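Local coordinates for protein dihydroneopterin triphosphate diphosphatase (Escherichia coli, PDB 2O1C) that probably hydrolyses dihydroneopterin triphosphate to the monophosphate and pyrophosphate for folate biosynthesis, and also acts on nucleoside triphosphates, preferring dATP, at residues A[5-10]-A[88-93]. Residues are numbered along the deposited sequence; the frame is centred on the assembly and turned at random.
Sequences VYKRPV and RHRYAP. With PPV (pyrophosphate), chain G; SO4 (sulfate ion), chain E.
One face of the Tyr6 ring lies on Ala92. Ala92 CA sits 3.6 Å from the centroid of the Tyr6 ring, a CH-pi contact almost on the ring normal, and the carbonyl O of Arg90 lies at the ring edge. Pro93 CD reaches the phenol end of Tyr6, and the two side chains cross at about a right angle. The Tyr91 ring takes Lys7 CB over one face, off-centre, with Arg8 O at its edge. The Arg90 guanidinium has Lys7 CG over one face. Arg90 NH1 gives a nearly straight bond of 2.8 Å to Val5 O. Val5 O lies in the guanidinium plane, while NH1 stands above the plane of the Val5 carbonyl. Arg90 NE binds sulfate O3 at 2.7 Å. Arg90 turns back at chi2 and chi3 (-72° and -74°), which brings its end round to Val5. With an alanine here, Val5 O is likely to lose its direct side-chain donor. In this Nudix hydrolase segment 5-10 leads into strand 10-18. Segment 88-93 belongs to the loop joining strands 72-82 and 97-107. Together they border the site holding pyrophosphate, a reaction product. Lys7, which probably binds the substrate, extends its chain past Tyr91 and carries NZ to pyrophosphate O22. Arg29, Thr40 and Ser42 also bind this anion. A water joins Lys7 NZ, Tyr91 OH and O22. Between the backbones, Lys7 N donates to Arg90 O at 2.8 Å.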
ATOM      1  N   VAL A   5      17.719   7.822  -4.397  1.00 19.06           N
ATOM      2  CA  VAL A   5      17.405   8.915  -3.490  1.00 18.39           C
ATOM      3  C   VAL A   5      16.621   8.371  -2.308  1.00 18.11           C
ATOM      4  O   VAL A   5      16.006   7.305  -2.402  1.00 18.08           O
ATOM      5  CB  VAL A   5      16.642  10.051  -4.211  1.00 18.47           C
ATOM      6  CG1 VAL A   5      17.555  10.706  -5.252  1.00 18.48           C
ATOM      7  CG2 VAL A   5      15.356   9.531  -4.857  1.00 18.47           C
ATOM      8  N   TYR A   6      16.673   9.088  -1.191  1.00 17.94           N
ATOM      9  CA  TYR A   6      15.969   8.675   0.011  1.00 16.81           C
ATOM     10  C   TYR A   6      14.468   8.613  -0.238  1.00 16.61           C
ATOM     11  O   TYR A   6      13.919   9.410  -1.014  1.00 16.26           O
ATOM     12  CB  TYR A   6      16.261   9.635   1.167  1.00 17.16           C
ATOM     13  CG  TYR A   6      17.690   9.608   1.676  1.00 17.59           C
ATOM     14  CD1 TYR A   6      18.271   8.424   2.135  1.00 17.42           C
ATOM     15  CD2 TYR A   6      18.461  10.773   1.715  1.00 17.21           C
ATOM     16  CE1 TYR A   6      19.578   8.398   2.613  1.00 18.78           C
ATOM     17  CE2 TYR A   6      19.774  10.753   2.188  1.00 18.30           C
ATOM     18  CZ  TYR A   6      20.320   9.561   2.638  1.00 18.39           C
ATOM     19  OH  TYR A   6      21.611   9.532   3.115  1.00 19.75           O
ATOM     20  N   LYS A   7      13.826   7.649   0.410  1.00 15.95           N
ATOM     21  CA  LYS A   7      12.374   7.613   0.491  1.00 16.32           C
ATOM     22  C   LYS A   7      11.930   8.802   1.326  1.00 16.14           C
ATOM     23  O   LYS A   7      12.631   9.243   2.235  1.00 15.95           O
ATOM     24  CB  LYS A   7      11.894   6.321   1.149  1.00 15.81           C
ATOM     25  CG  LYS A   7      12.185   5.057   0.364  1.00 16.68           C
ATOM     26  CD  LYS A   7      11.610   3.829   1.067  1.00 17.07           C
ATOM     27  CE  LYS A   7      11.927   2.569   0.264  1.00 19.85           C
ATOM     28  NZ  LYS A   7      11.257   1.374   0.831  1.00 25.84           N
ATOM     29  N   ARG A   8      10.756   9.323   1.008  1.00 16.37           N
ATOM     30  CA  ARG A   8      10.199  10.442   1.753  1.00 16.40           C
ATOM     31  C   ARG A   8       9.314   9.885   2.866  1.00 14.93           C
ATOM     32  O   ARG A   8       8.557   8.930   2.638  1.00 15.24           O
ATOM     33  CB  ARG A   8       9.432  11.379   0.816  1.00 17.07           C
ATOM     34  CG  ARG A   8      10.247  11.746  -0.425  1.00 20.43           C
ATOM     35  CD  ARG A   8      10.098  13.200  -0.834  1.00 25.82           C
ATOM     36  NE  ARG A   8      11.294  13.983  -0.508  1.00 29.32           N
ATOM     37  CZ  ARG A   8      11.313  15.044   0.292  1.00 30.39           C
ATOM     38  NH1 ARG A   8      10.199  15.478   0.859  1.00 30.84           N
ATOM     39  NH2 ARG A   8      12.452  15.682   0.521  1.00 32.37           N
ATOM     40  N   PRO A   9       9.427  10.451   4.085  1.00 13.76           N
ATOM     41  CA  PRO A   9       8.624  10.016   5.230  1.00 12.78           C
ATOM     42  C   PRO A   9       7.177  10.561   5.238  1.00 12.03           C
ATOM     43  O   PRO A   9       6.579  10.743   6.300  1.00 11.91           O
ATOM     44  CB  PRO A   9       9.418  10.543   6.424  1.00 12.76           C
ATOM     45  CG  PRO A   9      10.038  11.798   5.910  1.00 13.28           C
ATOM     46  CD  PRO A   9      10.349  11.547   4.453  1.00 13.43           C
ATOM     47  N   VAL A  10       6.658  10.828   4.048  1.00 11.94           N
ATOM     48  CA  VAL A  10       5.257  11.144   3.820  1.00 12.64           C
ATOM     49  C   VAL A  10       4.830  10.150   2.743  1.00 12.07           C
ATOM     50  O   VAL A  10       5.415  10.124   1.664  1.00 13.00           O
ATOM     51  CB  VAL A  10       5.091  12.590   3.318  1.00 12.86           C
ATOM     52  CG1 VAL A  10       3.651  12.846   2.885  1.00 13.91           C
ATOM     53  CG2 VAL A  10       5.517  13.595   4.388  1.00 12.64           C
ATOM     54  N   ARG A  88      14.840   1.423   7.808  1.00 13.92           N
ATOM     55  CA  ARG A  88      15.066   2.859   7.972  1.00 14.16           C
ATOM     56  C   ARG A  88      16.225   3.388   7.109  1.00 13.97           C
ATOM     57  O   ARG A  88      16.292   4.586   6.845  1.00 14.07           O
ATOM     58  CB  ARG A  88      15.313   3.169   9.451  1.00 14.69           C
ATOM     59  CG  ARG A  88      15.168   4.624   9.843  1.00 17.56           C
ATOM     60  CD  ARG A  88      15.934   4.926  11.135  1.00 21.95           C
ATOM     61  NE  ARG A  88      15.385   4.157  12.254  1.00 26.13           N
ATOM     62  CZ  ARG A  88      15.932   4.058  13.465  1.00 26.69           C
ATOM     63  NH1 ARG A  88      17.065   4.680  13.766  1.00 26.48           N
ATOM     64  NH2 ARG A  88      15.329   3.320  14.386  1.00 26.48           N
ATOM     65  N   HIS A  89      17.091   2.483   6.652  1.00 13.66           N
ATOM     66  CA  HIS A  89      18.285   2.821   5.846  1.00 14.29           C
ATOM     67  C   HIS A  89      17.965   3.567   4.548  1.00 14.50           C
ATOM     68  O   HIS A  89      18.828   4.263   4.004  1.00 14.77           O
ATOM     69  CB  HIS A  89      19.062   1.541   5.513  1.00 14.31           C
ATOM     70  CG  HIS A  89      18.294   0.586   4.653  1.00 14.51           C
ATOM     71  ND1 HIS A  89      17.208  -0.123   5.118  1.00 14.91           N
ATOM     72  CD2 HIS A  89      18.434   0.245   3.349  1.00 15.17           C
ATOM     73  CE1 HIS A  89      16.721  -0.870   4.144  1.00 16.40           C
ATOM     74  NE2 HIS A  89      17.442  -0.662   3.058  1.00 14.49           N
ATOM     75  N   ARG A  90      16.733   3.418   4.058  1.00 14.50           N
ATOM     76  CA  ARG A  90      16.311   4.077   2.830  1.00 14.33           C
ATOM     77  C   ARG A  90      15.819   5.510   3.041  1.00 13.91           C
ATOM     78  O   ARG A  90      15.468   6.181   2.081  1.00 13.69           O
ATOM     79  CB  ARG A  90      15.246   3.247   2.106  1.00 15.13           C
ATOM     80  CG  ARG A  90      15.795   1.970   1.432  1.00 15.65           C
ATOM     81  CD  ARG A  90      16.634   2.281   0.169  1.00 16.42           C
ATOM     82  NE  ARG A  90      15.770   2.683  -0.944  1.00 16.06           N
ATOM     83  CZ  ARG A  90      15.653   3.918  -1.428  1.00 18.32           C
ATOM     84  NH1 ARG A  90      16.384   4.918  -0.947  1.00 18.11           N
ATOM     85  NH2 ARG A  90      14.808   4.152  -2.425  1.00 18.46           N
ATOM     86  N   TYR A  91      15.764   5.946   4.296  1.00 13.37           N
ATOM     87  CA  TYR A  91      15.348   7.321   4.633  1.00 12.74           C
ATOM     88  C   TYR A  91      16.529   8.189   5.039  1.00 12.44           C
ATOM     89  O   TYR A  91      17.596   7.684   5.417  1.00 12.16           O
ATOM     90  CB  TYR A  91      14.280   7.323   5.733  1.00 12.71           C
ATOM     91  CG  TYR A  91      13.023   6.586   5.315  1.00 13.23           C
ATOM     92  CD1 TYR A  91      12.967   5.191   5.364  1.00 12.79           C
ATOM     93  CD2 TYR A  91      11.904   7.281   4.866  1.00 11.98           C
ATOM     94  CE1 TYR A  91      11.818   4.506   4.965  1.00 12.70           C
ATOM     95  CE2 TYR A  91      10.747   6.602   4.470  1.00 12.92           C
ATOM     96  CZ  TYR A  91      10.716   5.230   4.523  1.00 12.47           C
ATOM     97  OH  TYR A  91       9.568   4.577   4.118  1.00 14.42           O
ATOM     98  N   ALA A  92      16.344   9.500   4.929  1.00 11.93           N
ATOM     99  CA  ALA A  92      17.406  10.451   5.240  1.00 11.27           C
ATOM    100  C   ALA A  92      17.881  10.317   6.683  1.00 11.73           C
ATOM    101  O   ALA A  92      17.120   9.906   7.550  1.00 10.45           O
ATOM    102  CB  ALA A  92      16.955  11.878   4.941  1.00 11.13           C
ATOM    103  N   PRO A  93      19.159  10.652   6.947  1.00 11.68           N
ATOM    104  CA  PRO A  93      19.667  10.570   8.317  1.00 12.27           C
ATOM    105  C   PRO A  93      18.740  11.277   9.316  1.00 12.54           C
ATOM    106  O   PRO A  93      18.292  12.396   9.065  1.00 12.44           O
ATOM    107  CB  PRO A  93      21.016  11.288   8.226  1.00 12.49           C
ATOM    108  CG  PRO A  93      21.457  11.047   6.820  1.00 12.55           C
ATOM    109  CD  PRO A  93      20.196  11.116   6.001  1.00 12.70           C
TER
HETATM  110  O11 PPV G 163      10.085   4.210  -1.869  1.00 40.30           O
HETATM  111  P1  PPV G 163       8.698   4.372  -1.301  1.00 39.50           P
HETATM  112  O21 PPV G 163       8.624   5.111   0.015  1.00 39.94           O
HETATM  113  O31 PPV G 163       7.767   4.885  -2.374  1.00 38.53           O
HETATM  114  OPP PPV G 163       8.220   2.838  -0.985  1.00 34.82           O
HETATM  115  P2  PPV G 163       7.659   2.150   0.386  1.00 30.81           P
HETATM  116  O12 PPV G 163       7.006   3.221   1.223  1.00 33.65           O
HETATM  117  O22 PPV G 163       8.816   1.484   1.067  1.00 30.93           O
HETATM  118  O32 PPV G 163       6.693   1.125  -0.144  1.00 32.17           O
HETATM  119  S   SO4 E 164      13.751   0.002  -2.744  1.00 65.40           S
HETATM  120  O1  SO4 E 164      13.949  -1.358  -3.240  1.00 65.69           O
HETATM  121  O2  SO4 E 164      12.975  -0.051  -1.508  1.00 65.31           O
HETATM  122  O3  SO4 E 164      15.050   0.608  -2.474  1.00 65.51           O
HETATM  123  O4  SO4 E 164      13.045   0.792  -3.748  1.00 65.16           O
HETATM  124  O   HOH W   1      14.228   6.164  -4.082  1.00 26.35           O
HETATM  125  O   HOH W   2      13.914  10.748   3.913  1.00 10.72           O
HETATM  126  O   HOH W   3      10.009   1.804   3.590  1.00 25.32           O